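PDB 5JJ6: adenosine monophosphate-protein transferase FICD homolog from Caenorhabditis elegans, which belongs to the Fic/DOC (Fido) family and joins a mainly helical Fido domain, through a long helix, to a bundle of shorter N-terminal helices. Local coordinates for residues M61-E66 with Q76-A81; Y137-Y142 with P303-V308; E148-S153 with I172-E177; I261-R266 with M297-P302. All blocks are in the same frame, centred on the assembly; numbering follows the deposited sequence.

Contact 1 of 4, residues M61-E66 with Q76-A81; sequences MGQIRE and QCYVKA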
loop_
_atom_site.group_PDB
_atom_site.type_symbol
_atom_site.label_atom_id
_atom_site.label_comp_id
_atom_site.label_asym_id
_atom_site.label_seq_id
_atom_site.Cartn_x
_atom_site.Cartn_y
_atom_site.Cartn_z
ATOM N N MET B 61 50.044 -4.290 -1.883
ATOM C CA MET B 61 49.224 -3.642 -2.896
ATOM C C MET B 61 49.197 -2.148 -2.617
ATOM O O MET B 61 49.358 -1.326 -3.518
ATOM C CB MET B 61 47.813 -4.217 -2.869
ATOM C CG MET B 61 46.854 -3.579 -3.831
ATOM S SD MET B 61 47.533 -3.569 -5.497
ATOM C CE MET B 61 47.408 -5.310 -5.891
ATOM N N GLY B 62 49.038 -1.820 -1.339
ATOM C CA GLY B 62 49.062 -0.451 -0.861
ATOM C C GLY B 62 50.327 0.276 -1.268
ATOM O O GLY B 62 50.270 1.368 -1.824
ATOM N N GLN B 63 51.483 -0.318 -1.000
ATOM C CA GLN B 63 52.724 0.404 -1.274
ATOM C C GLN B 63 52.976 0.539 -2.767
ATOM O O GLN B 63 53.550 1.542 -3.222
ATOM C CB GLN B 63 53.900 -0.285 -0.585
ATOM C CG GLN B 63 53.857 -0.096 0.914
ATOM C CD GLN B 63 54.969 -0.807 1.634
ATOM O OE1 GLN B 63 54.871 -2.001 1.911
ATOM N NE2 GLN B 63 56.029 -0.076 1.964
ATOM N N ILE B 64 52.485 -0.435 -3.530
ATOM C CA ILE B 64 52.509 -0.333 -4.980
ATOM C C ILE B 64 51.667 0.851 -5.430
ATOM O O ILE B 64 52.107 1.642 -6.263
ATOM C CB ILE B 64 52.008 -1.625 -5.652
ATOM C CG1 ILE B 64 53.003 -2.771 -5.411
ATOM C CG2 ILE B 64 51.788 -1.415 -7.152
ATOM C CD1 ILE B 64 52.455 -4.143 -5.785
ATOM N N ARG B 65 50.480 1.001 -4.842
ATOM C CA ARG B 65 49.617 2.135 -5.171
ATOM C C ARG B 65 50.320 3.433 -4.870
ATOM O O ARG B 65 50.258 4.371 -5.650
ATOM C CB ARG B 65 48.308 2.101 -4.383
ATOM C CG ARG B 65 47.448 0.884 -4.613
ATOM C CD ARG B 65 46.390 1.096 -5.647
ATOM N NE ARG B 65 45.791 -0.185 -6.002
ATOM C CZ ARG B 65 45.368 -0.505 -7.218
ATOM N NH1 ARG B 65 45.467 0.371 -8.213
ATOM N NH2 ARG B 65 44.845 -1.703 -7.432
ATOM N N GLU B 66 50.988 3.478 -3.724
ATOM C CA GLU B 66 51.644 4.699 -3.276
ATOM C C GLU B 66 52.731 5.075 -4.261
ATOM O O GLU B 66 52.959 6.252 -4.526
ATOM C CB GLU B 66 52.214 4.518 -1.867
ATOM C CG GLU B 66 51.909 5.656 -0.928
ATOM C CD GLU B 66 52.579 5.526 0.444
ATOM O OE1 GLU B 66 53.112 6.542 0.940
ATOM O OE2 GLU B 66 52.682 4.398 0.974
ATOM N N GLN B 76 43.572 3.573 1.476
ATOM C CA GLN B 76 42.457 2.621 1.613
ATOM C C GLN B 76 42.911 1.180 1.897
ATOM O O GLN B 76 42.307 0.473 2.732
ATOM C CB GLN B 76 41.571 2.696 0.373
ATOM C CG GLN B 76 40.610 3.834 0.517
ATOM C CD GLN B 76 39.758 3.673 1.760
ATOM O OE1 GLN B 76 39.040 2.684 1.886
ATOM N NE2 GLN B 76 39.861 4.609 2.699
ATOM N N CYS B 77 43.941 0.742 1.176
ATOM C CA CYS B 77 44.575 -0.539 1.460
ATOM C C CYS B 77 45.053 -0.641 2.916
ATOM O O CYS B 77 44.797 -1.651 3.589
ATOM C CB CYS B 77 45.765 -0.779 0.528
ATOM S SG CYS B 77 45.341 -1.187 -1.172
ATOM N N TYR B 78 45.762 0.386 3.396
ATOM C CA TYR B 78 46.277 0.340 4.771
ATOM C C TYR B 78 45.135 0.295 5.786
ATOM O O TYR B 78 45.195 -0.444 6.773
ATOM C CB TYR B 78 47.185 1.529 5.067
ATOM C CG TYR B 78 48.352 1.664 4.119
ATOM C CD1 TYR B 78 48.966 0.544 3.578
ATOM C CD2 TYR B 78 48.837 2.923 3.760
ATOM C CE1 TYR B 78 50.029 0.670 2.702
ATOM C CE2 TYR B 78 49.893 3.058 2.896
ATOM C CZ TYR B 78 50.483 1.930 2.368
ATOM O OH TYR B 78 51.529 2.064 1.495
ATOM N N VAL B 79 44.087 1.071 5.534
ATOM C CA VAL B 79 42.948 1.098 6.440
ATOM C C VAL B 79 42.285 -0.275 6.525
ATOM O O VAL B 79 41.958 -0.745 7.628
ATOM C CB VAL B 79 41.903 2.146 6.013
ATOM C CG1 VAL B 79 40.648 2.034 6.885
ATOM C CG2 VAL B 79 42.491 3.558 6.085
ATOM N N LYS B 80 42.102 -0.930 5.374
ATOM C CA LYS B 80 41.554 -2.286 5.386
ATOM C C LYS B 80 42.464 -3.306 6.086
ATOM O O LYS B 80 41.981 -4.162 6.844
ATOM C CB LYS B 80 41.246 -2.756 3.967
ATOM C CG LYS B 80 39.808 -2.436 3.561
ATOM C CD LYS B 80 39.532 -2.593 2.077
ATOM C CE LYS B 80 39.187 -4.011 1.700
ATOM N NZ LYS B 80 38.585 -3.989 0.329
ATOM N N ALA B 81 43.771 -3.218 5.837
ATOM C CA ALA B 81 44.711 -4.116 6.488
ATOM C C ALA B 81 44.636 -3.964 8.006
ATOM O O ALA B 81 44.593 -4.946 8.751
ATOM C CB ALA B 81 46.110 -3.861 5.997
#
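G62 and C77 bring segments 61-66 and 76-81, of helices 55-67 and 71-84, together, their CA atoms 5.1 Å apart, the short axes 8.9 Å apart at closest approach and nearly antiparallel at 163°. The pair forms a helical hairpin of the kind found in tetratricopeptide repeats, consistent with the helical N-terminal region of FICD proteins. Glycine suits the crossing because it brings no side chain between the backbones. C77 fills the room: its CB lies 3.6 Å from G62 CA, while SG lies against the G62 backbone and M61 CG, 3.9 Å from the latter. M61 bends at its second and third torsions, so that beyond CG it leads away from C77 and packs on M44 and M48 of helix 37-50. On the other flank of the glycine lies Y78, whose CG stands beside the backbone N (chi1 -57°), sending the ring across G62 to the far helix. The hydroxyl passes the aliphatic part of Q63, with CG 3.2 Å from Y78 OH, as the two side chains cross at about a right angle. Tyrosine is apt, long enough to span the gap and polar at its end. E66 meets it there with a carboxylate that also forms a salt bridge, through OE1, with R97. Y78 OH donates to E66 OE2 over 2.7 Å, at the ring edge and on the anti side of the carboxylate.

Contact 2 of 4, residues Y137-Y142 with P303-V308; sequences YFLYVY and PVILPV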
loop_
_atom_site.group_PDB
_atom_site.type_symbol
_atom_site.label_atom_id
_atom_site.label_comp_id
_atom_site.label_asym_id
_atom_site.label_seq_id
_atom_site.Cartn_x
_atom_site.Cartn_y
_atom_site.Cartn_z
ATOM N N TYR B 137 12.770 13.462 -12.063
ATOM C CA TYR B 137 11.914 12.619 -11.223
ATOM C C TYR B 137 12.025 11.161 -11.620
ATOM O O TYR B 137 12.272 10.287 -10.783
ATOM C CB TYR B 137 10.456 13.050 -11.310
ATOM C CG TYR B 137 10.118 14.147 -10.353
ATOM C CD1 TYR B 137 10.471 15.461 -10.631
ATOM C CD2 TYR B 137 9.456 13.879 -9.162
ATOM C CE1 TYR B 137 10.171 16.481 -9.755
ATOM C CE2 TYR B 137 9.150 14.897 -8.273
ATOM C CZ TYR B 137 9.510 16.195 -8.579
ATOM O OH TYR B 137 9.215 17.220 -7.708
ATOM N N PHE B 138 11.823 10.911 -12.907
ATOM C CA PHE B 138 11.846 9.561 -13.433
ATOM C C PHE B 138 13.241 8.993 -13.224
ATOM O O PHE B 138 13.391 7.868 -12.766
ATOM C CB PHE B 138 11.496 9.557 -14.930
ATOM C CG PHE B 138 10.320 10.415 -15.267
ATOM C CD1 PHE B 138 9.209 10.463 -14.428
ATOM C CD2 PHE B 138 10.347 11.235 -16.389
ATOM C CE1 PHE B 138 8.126 11.291 -14.720
ATOM C CE2 PHE B 138 9.265 12.062 -16.687
ATOM C CZ PHE B 138 8.154 12.089 -15.849
ATOM N N LEU B 139 14.254 9.807 -13.511
ATOM C CA LEU B 139 15.636 9.367 -13.393
ATOM C C LEU B 139 15.985 8.926 -11.959
ATOM O O LEU B 139 16.591 7.853 -11.720
ATOM C CB LEU B 139 16.562 10.481 -13.866
ATOM C CG LEU B 139 17.878 10.043 -14.501
ATOM C CD1 LEU B 139 17.638 8.986 -15.551
ATOM C CD2 LEU B 139 18.606 11.239 -15.094
ATOM N N TYR B 140 15.593 9.763 -11.006
ATOM C CA TYR B 140 15.818 9.473 -9.612
ATOM C C TYR B 140 15.115 8.178 -9.231
ATOM O O TYR B 140 15.746 7.264 -8.695
ATOM C CB TYR B 140 15.343 10.622 -8.717
ATOM C CG TYR B 140 15.669 10.388 -7.252
ATOM C CD1 TYR B 140 14.834 9.608 -6.449
ATOM C CD2 TYR B 140 16.835 10.897 -6.687
ATOM C CE1 TYR B 140 15.138 9.367 -5.128
ATOM C CE2 TYR B 140 17.142 10.670 -5.358
ATOM C CZ TYR B 140 16.292 9.900 -4.580
ATOM O OH TYR B 140 16.582 9.652 -3.245
ATOM N N VAL B 141 13.818 8.093 -9.513
ATOM C CA VAL B 141 13.050 6.929 -9.087
ATOM C C VAL B 141 13.629 5.640 -9.666
ATOM O O VAL B 141 13.790 4.628 -8.949
ATOM C CB VAL B 141 11.576 7.071 -9.464
ATOM C CG1 VAL B 141 10.821 5.754 -9.227
ATOM C CG2 VAL B 141 10.956 8.231 -8.680
ATOM N N TYR B 142 13.944 5.687 -10.956
ATOM C CA TYR B 142 14.553 4.555 -11.630
ATOM C C TYR B 142 15.761 4.075 -10.875
ATOM O O TYR B 142 15.833 2.905 -10.489
ATOM C CB TYR B 142 14.988 4.887 -13.049
ATOM C CG TYR B 142 15.881 3.797 -13.590
ATOM C CD1 TYR B 142 15.395 2.502 -13.738
ATOM C CD2 TYR B 142 17.193 4.050 -13.958
ATOM C CE1 TYR B 142 16.193 1.491 -14.220
ATOM C CE2 TYR B 142 18.001 3.037 -14.450
ATOM C CZ TYR B 142 17.493 1.759 -14.579
ATOM O OH TYR B 142 18.281 0.733 -15.062
ATOM N N PRO B 303 18.796 17.322 -7.069
ATOM C CA PRO B 303 18.667 15.949 -6.564
ATOM C C PRO B 303 19.921 15.103 -6.817
ATOM O O PRO B 303 20.553 15.209 -7.872
ATOM C CB PRO B 303 17.454 15.417 -7.327
ATOM C CG PRO B 303 16.625 16.623 -7.516
ATOM C CD PRO B 303 17.591 17.745 -7.796
ATOM N N VAL B 304 20.308 14.317 -5.823
ATOM C CA VAL B 304 21.504 13.504 -5.963
ATOM C C VAL B 304 21.154 12.084 -6.367
ATOM O O VAL B 304 20.555 11.316 -5.604
ATOM C CB VAL B 304 22.326 13.455 -4.670
ATOM C CG1 VAL B 304 23.479 12.475 -4.834
ATOM C CG2 VAL B 304 22.844 14.836 -4.335
ATOM N N ILE B 305 21.585 11.721 -7.563
ATOM C CA ILE B 305 21.265 10.415 -8.076
ATOM C C ILE B 305 22.469 9.502 -7.944
ATOM O O ILE B 305 23.504 9.723 -8.568
ATOM C CB ILE B 305 20.789 10.507 -9.536
ATOM C CG1 ILE B 305 19.453 11.247 -9.589
ATOM C CG2 ILE B 305 20.639 9.122 -10.154
ATOM C CD1 ILE B 305 18.924 11.416 -10.987
ATOM N N LEU B 306 22.329 8.491 -7.091
ATOM C CA LEU B 306 23.326 7.432 -6.971
ATOM C C LEU B 306 22.970 6.344 -7.969
ATOM O O LEU B 306 22.040 5.559 -7.733
ATOM C CB LEU B 306 23.372 6.868 -5.540
ATOM C CG LEU B 306 23.277 7.893 -4.419
ATOM C CD1 LEU B 306 23.160 7.219 -3.051
ATOM C CD2 LEU B 306 24.487 8.797 -4.485
ATOM N N PRO B 307 23.680 6.312 -9.103
ATOM C CA PRO B 307 23.250 5.448 -10.207
ATOM C C PRO B 307 23.439 3.963 -9.918
ATOM O O PRO B 307 24.358 3.581 -9.191
ATOM C CB PRO B 307 24.121 5.918 -11.378
ATOM C CG PRO B 307 25.302 6.516 -10.762
ATOM C CD PRO B 307 24.865 7.106 -9.451
ATOM N N VAL B 308 22.548 3.148 -10.485
ATOM C CA VAL B 308 22.498 1.715 -10.214
ATOM C C VAL B 308 23.697 1.037 -10.852
ATOM O O VAL B 308 24.145 0.002 -10.381
ATOM C CB VAL B 308 21.178 1.094 -10.716
ATOM C CG1 VAL B 308 21.038 1.252 -12.237
ATOM C CG2 VAL B 308 21.061 -0.368 -10.284
#
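I305 reaches from the loop 303-308 to the helical segment 137-142 and packs beside L139 and Y140, the CA atoms of Y140 and I305 lying 5.7 Å apart. Apolar contacts carry most of the meeting. I305 CG1 is turned beside its own backbone N (chi1 -67°), and the extended chain beyond it brings CD1 against the helix, 3.8 Å from L139 CB and 3.7 Å from the backbone N of Y140. Isoleucine suits this place: its longer branch carries CD1 to the helix at L139 and Y140 while CG1 touches the Y140 ring, 3.9 Å from CD2. The side chains of Y140 and I305 slide past each other in opposite directions, whereas L139 crosses I305 at about a right angle. Farther along, Y142 meets V308 more loosely: V308 CG1 lies 4.0 Å from Y142 OH, again with the side chains nearly at right angles.

Polar contact between the two segments is slight. The edge of the Y140 ring faces a backbone carbonyl, with CE2 3.5 Å from V304 O. The loop backbone finds its hydrogen bonds elsewhere: V304 N is held by N293 OD1, and V308 N by H143 ND1, just past the segment on the same helix.

The segment 137-142 belongs to the long helix 127-148 of the Fido domain. Y140 also packs on M181 and L185 of helix 172-191 and on L290 of helix 284-297, L139 and Y142 touch L154 of helix 154-162, and V304 leans on helix 327-346.

Contact 3 of 4, residues E148-S153 with I172-E177; sequences EGNTLS and IREHNE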
loop_
_atom_site.group_PDB
_atom_site.type_symbol
_atom_site.label_atom_id
_atom_site.label_comp_id
_atom_site.label_asym_id
_atom_site.label_seq_id
_atom_site.Cartn_x
_atom_site.Cartn_y
_atom_site.Cartn_z
ATOM N N GLU B 148 17.854 -1.229 -5.346
ATOM C CA GLU B 148 17.296 -2.146 -4.366
ATOM C C GLU B 148 16.941 -3.489 -5.022
ATOM O O GLU B 148 16.665 -4.475 -4.338
ATOM C CB GLU B 148 16.087 -1.482 -3.682
ATOM C CG GLU B 148 15.024 -2.397 -3.097
ATOM C CD GLU B 148 13.916 -2.714 -4.102
ATOM O OE1 GLU B 148 13.334 -1.756 -4.694
ATOM O OE2 GLU B 148 13.645 -3.926 -4.313
ATOM N N GLY B 149 16.998 -3.534 -6.351
ATOM C CA GLY B 149 16.798 -4.774 -7.082
ATOM C C GLY B 149 15.647 -4.841 -8.074
ATOM O O GLY B 149 15.519 -5.820 -8.825
ATOM N N ASN B 150 14.855 -3.769 -8.122
ATOM C CA ASN B 150 13.724 -3.644 -9.052
ATOM C C ASN B 150 14.178 -3.796 -10.498
ATOM O O ASN B 150 15.159 -3.170 -10.912
ATOM C CB ASN B 150 13.052 -2.279 -8.861
ATOM C CG ASN B 150 11.675 -2.198 -9.476
ATOM O OD1 ASN B 150 11.465 -2.569 -10.628
ATOM N ND2 ASN B 150 10.723 -1.682 -8.707
ATOM N N THR B 151 13.472 -4.627 -11.267
ATOM C CA THR B 151 13.887 -4.897 -12.649
ATOM C C THR B 151 13.186 -4.036 -13.704
ATOM O O THR B 151 13.427 -4.220 -14.886
ATOM C CB THR B 151 13.687 -6.370 -13.025
ATOM O OG1 THR B 151 12.296 -6.629 -13.194
ATOM C CG2 THR B 151 14.226 -7.283 -11.941
ATOM N N LEU B 152 12.343 -3.090 -13.304
ATOM C CA LEU B 152 11.778 -2.175 -14.291
ATOM C C LEU B 152 12.876 -1.350 -14.962
ATOM O O LEU B 152 13.885 -1.000 -14.350
ATOM C CB LEU B 152 10.727 -1.260 -13.651
ATOM C CG LEU B 152 9.393 -2.014 -13.432
ATOM C CD1 LEU B 152 8.358 -1.246 -12.605
ATOM C CD2 LEU B 152 8.801 -2.455 -14.771
ATOM N N SER B 153 12.677 -1.037 -16.226
ATOM C CA SER B 153 13.634 -0.245 -16.968
ATOM C C SER B 153 13.399 1.226 -16.740
ATOM O O SER B 153 12.365 1.619 -16.183
ATOM C CB SER B 153 13.502 -0.521 -18.466
ATOM O OG SER B 153 13.154 -1.871 -18.699
ATOM N N ILE B 172 3.630 -6.644 -10.220
ATOM C CA ILE B 172 2.790 -5.577 -9.669
ATOM C C ILE B 172 3.508 -4.813 -8.557
ATOM O O ILE B 172 3.373 -3.578 -8.413
ATOM C CB ILE B 172 1.468 -6.160 -9.128
ATOM C CG1 ILE B 172 0.750 -6.928 -10.238
ATOM C CG2 ILE B 172 0.585 -5.077 -8.566
ATOM C CD1 ILE B 172 -0.363 -7.839 -9.747
ATOM N N ARG B 173 4.269 -5.542 -7.772
ATOM C CA ARG B 173 5.011 -4.982 -6.681
ATOM C C ARG B 173 6.008 -3.986 -7.172
ATOM O O ARG B 173 6.188 -2.988 -6.568
ATOM C CB ARG B 173 5.702 -6.099 -5.935
ATOM C CG ARG B 173 6.349 -5.729 -4.626
ATOM C CD ARG B 173 7.340 -6.790 -4.234
ATOM N NE ARG B 173 8.581 -6.673 -4.981
ATOM C CZ ARG B 173 8.995 -7.510 -5.913
ATOM N NH1 ARG B 173 8.285 -8.559 -6.247
ATOM N NH2 ARG B 173 10.134 -7.289 -6.510
ATOM N N GLU B 174 6.667 -4.254 -8.272
ATOM C CA GLU B 174 7.640 -3.312 -8.829
ATOM C C GLU B 174 6.966 -2.005 -9.292
ATOM O O GLU B 174 7.504 -0.899 -9.069
ATOM C CB GLU B 174 8.410 -3.944 -9.989
ATOM C CG GLU B 174 9.154 -5.215 -9.636
ATOM C CD GLU B 174 9.985 -5.744 -10.799
ATOM O OE1 GLU B 174 9.371 -6.226 -11.798
ATOM O OE2 GLU B 174 11.242 -5.702 -10.701
ATOM N N HIS B 175 5.822 -2.129 -9.971
ATOM C CA HIS B 175 5.012 -0.956 -10.283
ATOM C C HIS B 175 4.749 -0.127 -9.028
ATOM O O HIS B 175 5.062 1.074 -8.974
ATOM C CB HIS B 175 3.677 -1.356 -10.919
ATOM C CG HIS B 175 3.806 -1.901 -12.301
ATOM N ND1 HIS B 175 4.290 -3.168 -12.566
ATOM C CD2 HIS B 175 3.519 -1.354 -13.504
ATOM C CE1 HIS B 175 4.295 -3.373 -13.869
ATOM N NE2 HIS B 175 3.832 -2.285 -14.464
ATOM N N ASN B 176 4.207 -0.783 -8.008
ATOM C CA ASN B 176 3.869 -0.083 -6.778
ATOM C C ASN B 176 5.067 0.592 -6.099
ATOM O O ASN B 176 4.904 1.646 -5.467
ATOM C CB ASN B 176 3.209 -1.039 -5.799
ATOM C CG ASN B 176 1.737 -1.189 -6.054
ATOM O OD1 ASN B 176 1.132 -0.367 -6.756
ATOM N ND2 ASN B 176 1.141 -2.234 -5.483
ATOM N N GLU B 177 6.251 -0.012 -6.225
ATOM C CA GLU B 177 7.486 0.584 -5.724
ATOM C C GLU B 177 7.843 1.848 -6.487
ATOM O O GLU B 177 8.183 2.869 -5.887
ATOM C CB GLU B 177 8.628 -0.422 -5.805
ATOM C CG GLU B 177 8.629 -1.425 -4.660
ATOM C CD GLU B 177 9.622 -2.575 -4.857
ATOM O OE1 GLU B 177 10.435 -2.537 -5.820
ATOM O OE2 GLU B 177 9.593 -3.517 -4.028
#
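N150 lays its side-chain amide almost parallel to the carboxylate of E174, the planes only 13° apart, as the loop that leaves helix 127-148 at G149 in a Schellman motif packs on the start of helix 172-191. E148 and G149 are consistent with the closing E-G of the inhibitory-helix motif of Fic proteins, (S/T)xxxE(G/N). The near-parallel planes bring two acceptors, N150 OD1 and E174 OE2, to 3.1 Å without a bond. Asparagine suits its place because its two ends do different work. OD1 closes an Asx turn, accepting from L152 N at 2.9 Å in the carbonyl plane. ND2 instead bonds weakly to the backbone E174 O at 3.3 Å and to E177 OE1 at 3.0 Å, whose carboxylate is turned 67° from the amide. E148 and E177 bring like charges close, OE1 to OE1 3.2 Å, their carboxylates 89° apart and not bonded.

E174, extended beyond CG, stretches out to T151, which crosses it obliquely. T151 OG1 bonds to E174 OE2 at 2.9 Å through the syn lone pair, and also bonds with K170 NZ; T151 N to the same OE2, at 2.5 Å, is doubtfully short.

L152 supplies the apolar part. Leucine fits, long enough to bring a methyl to the helix, where CD1 lies 3.8 Å from E174 CB and rests over one face of the H175 ring.

Contact 4 of 4, residues I261-R266 with M297-P302; sequences IDPIER and MRSGFP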
loop_
_atom_site.group_PDB
_atom_site.type_symbol
_atom_site.label_atom_id
_atom_site.label_comp_id
_atom_site.label_asym_id
_atom_site.label_seq_id
_atom_site.Cartn_x
_atom_site.Cartn_y
_atom_site.Cartn_z
ATOM N N ILE B 261 29.290 21.533 9.733
ATOM C CA ILE B 261 30.006 20.553 8.914
ATOM C C ILE B 261 29.482 20.570 7.484
ATOM O O ILE B 261 28.339 20.953 7.243
ATOM C CB ILE B 261 29.926 19.133 9.515
ATOM C CG1 ILE B 261 28.490 18.758 9.854
ATOM C CG2 ILE B 261 30.752 19.057 10.792
ATOM C CD1 ILE B 261 28.399 17.530 10.762
ATOM N N ASP B 262 30.332 20.169 6.544
ATOM C CA ASP B 262 29.982 20.135 5.125
ATOM C C ASP B 262 28.698 19.342 4.875
ATOM O O ASP B 262 28.561 18.211 5.347
ATOM C CB ASP B 262 31.141 19.526 4.323
ATOM C CG ASP B 262 31.049 19.798 2.826
ATOM O OD1 ASP B 262 29.999 19.499 2.217
ATOM O OD2 ASP B 262 32.043 20.296 2.246
ATOM N N PRO B 263 27.746 19.945 4.137
ATOM C CA PRO B 263 26.477 19.319 3.762
ATOM C C PRO B 263 26.656 17.896 3.227
ATOM O O PRO B 263 25.850 17.022 3.555
ATOM C CB PRO B 263 25.948 20.245 2.673
ATOM C CG PRO B 263 26.489 21.559 3.026
ATOM C CD PRO B 263 27.848 21.311 3.598
ATOM N N ILE B 264 27.673 17.674 2.399
ATOM C CA ILE B 264 27.914 16.347 1.846
ATOM C C ILE B 264 28.240 15.325 2.930
ATOM O O ILE B 264 27.718 14.209 2.940
ATOM C CB ILE B 264 29.054 16.366 0.842
ATOM C CG1 ILE B 264 28.686 17.226 -0.359
ATOM C CG2 ILE B 264 29.357 14.980 0.364
ATOM C CD1 ILE B 264 29.763 17.246 -1.420
ATOM N N GLU B 265 29.112 15.703 3.847
ATOM C CA GLU B 265 29.445 14.810 4.946
ATOM C C GLU B 265 28.256 14.609 5.893
ATOM O O GLU B 265 27.996 13.497 6.361
ATOM C CB GLU B 265 30.657 15.341 5.691
ATOM C CG GLU B 265 31.390 14.260 6.425
ATOM C CD GLU B 265 32.757 14.704 6.878
ATOM O OE1 GLU B 265 33.239 15.746 6.369
ATOM O OE2 GLU B 265 33.349 14.004 7.731
ATOM N N ARG B 266 27.538 15.693 6.163
ATOM C CA ARG B 266 26.312 15.643 6.947
ATOM C C ARG B 266 25.345 14.598 6.336
ATOM O O ARG B 266 24.751 13.772 7.044
ATOM C CB ARG B 266 25.683 17.037 7.009
ATOM C CG ARG B 266 24.458 17.129 7.884
ATOM C CD ARG B 266 24.157 18.575 8.274
ATOM N NE ARG B 266 23.983 19.450 7.116
ATOM C CZ ARG B 266 24.645 20.589 6.924
ATOM N NH1 ARG B 266 25.540 21.002 7.811
ATOM N NH2 ARG B 266 24.419 21.316 5.838
ATOM N N MET B 297 19.591 18.812 -0.740
ATOM C CA MET B 297 18.779 19.802 -1.450
ATOM C C MET B 297 18.541 21.044 -0.593
ATOM O O MET B 297 18.530 22.168 -1.108
ATOM C CB MET B 297 17.442 19.196 -1.882
ATOM C CG MET B 297 17.552 18.149 -3.002
ATOM S SD MET B 297 15.973 17.734 -3.811
ATOM C CE MET B 297 15.730 19.157 -4.874
ATOM N N ARG B 298 18.377 20.853 0.714
ATOM C CA ARG B 298 18.190 21.989 1.601
ATOM C C ARG B 298 19.466 22.818 1.704
ATOM O O ARG B 298 19.465 23.900 2.287
ATOM C CB ARG B 298 17.725 21.535 2.980
ATOM C CG ARG B 298 16.494 20.679 2.890
ATOM C CD ARG B 298 15.676 20.677 4.158
ATOM N NE ARG B 298 16.498 20.685 5.353
ATOM C CZ ARG B 298 16.168 21.348 6.453
ATOM N NH1 ARG B 298 15.038 22.049 6.472
ATOM N NH2 ARG B 298 16.966 21.316 7.522
ATOM N N SER B 299 20.557 22.296 1.154
ATOM C CA SER B 299 21.805 23.036 1.102
ATOM C C SER B 299 22.086 23.479 -0.321
ATOM O O SER B 299 23.230 23.764 -0.672
ATOM C CB SER B 299 22.957 22.193 1.632
ATOM O OG SER B 299 22.700 21.812 2.970
ATOM N N GLY B 300 21.042 23.508 -1.146
ATOM C CA GLY B 300 21.157 24.071 -2.479
ATOM C C GLY B 300 21.625 23.156 -3.598
ATOM O O GLY B 300 21.972 23.637 -4.670
ATOM N N PHE B 301 21.672 21.851 -3.358
ATOM C CA PHE B 301 22.054 20.911 -4.412
ATOM C C PHE B 301 20.851 20.449 -5.209
ATOM O O PHE B 301 19.740 20.375 -4.679
ATOM C CB PHE B 301 22.775 19.687 -3.833
ATOM C CG PHE B 301 24.184 19.960 -3.404
ATOM C CD1 PHE B 301 24.453 20.458 -2.142
ATOM C CD2 PHE B 301 25.240 19.722 -4.269
ATOM C CE1 PHE B 301 25.746 20.711 -1.751
ATOM C CE2 PHE B 301 26.540 19.973 -3.884
ATOM C CZ PHE B 301 26.798 20.469 -2.626
ATOM N N PRO B 302 21.066 20.125 -6.492
ATOM C CA PRO B 302 20.020 19.445 -7.250
ATOM C C PRO B 302 19.850 18.049 -6.683
ATOM O O PRO B 302 20.705 17.628 -5.918
ATOM C CB PRO B 302 20.587 19.404 -8.668
ATOM C CG PRO B 302 22.061 19.432 -8.477
ATOM C CD PRO B 302 22.288 20.320 -7.291
#
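P263 presses its ring against S299 where the N-terminus of helix 263-277 meets the Schellman motif that ends helix 284-297. This is the tight part of the contact: P263 CB lies 3.6 Å from S299 OG, and CB and CG both touch S299 CB. A rigid proline suits the first turn, where it needs no amide hydrogen, and a small serine lets the turn approach it. D262 caps the helix, its OD1 accepting from I264 N at 3.0 Å and also bonding with H114 of helix 89-120. G300, with positive phi, makes the reversal possible, and its N bonds back to M297 O at 2.8 Å.

The rest is looser. The F301 ring is met obliquely and at longer range, with CE1 4.5 Å from P263 CB and CZ 4.4 Å from I264 CG1. Loose does not mean exposed, for F301 is buried and also packed by helices 89-120 and 327-346. R266 makes the weak polar contact: NH1 is held by T258 O, P263 CA sits above one face of the guanidinium, offset toward its rim, and the edge reaches the serine through a weak bond from NH2 to S299 OG, 3.4 Å long.

Contact 1 stands apart in the N-terminal helices; its nearest atoms are about 12 Å from contact 4, 17 Å from contact 2 and 22 Å from contact 3. The others lie in the Fido domain, and contacts 3 and 4 both fall inside the chain loop that contact 2 closes. Contact 2 touches each: Y142 CE1 comes 3.4 Å from L152 O of contact 3, and P303 CD 3.7 Å from M297 CE of contact 4. The sequence between the segments of contact 4 holds what is probably the family's signature active-site loop. A sulfate ion, probably from the crystallisation liquor, lies about 3 Å from the side chain of E148, and N176 of contact 3 bonds with N176 of the second subunit.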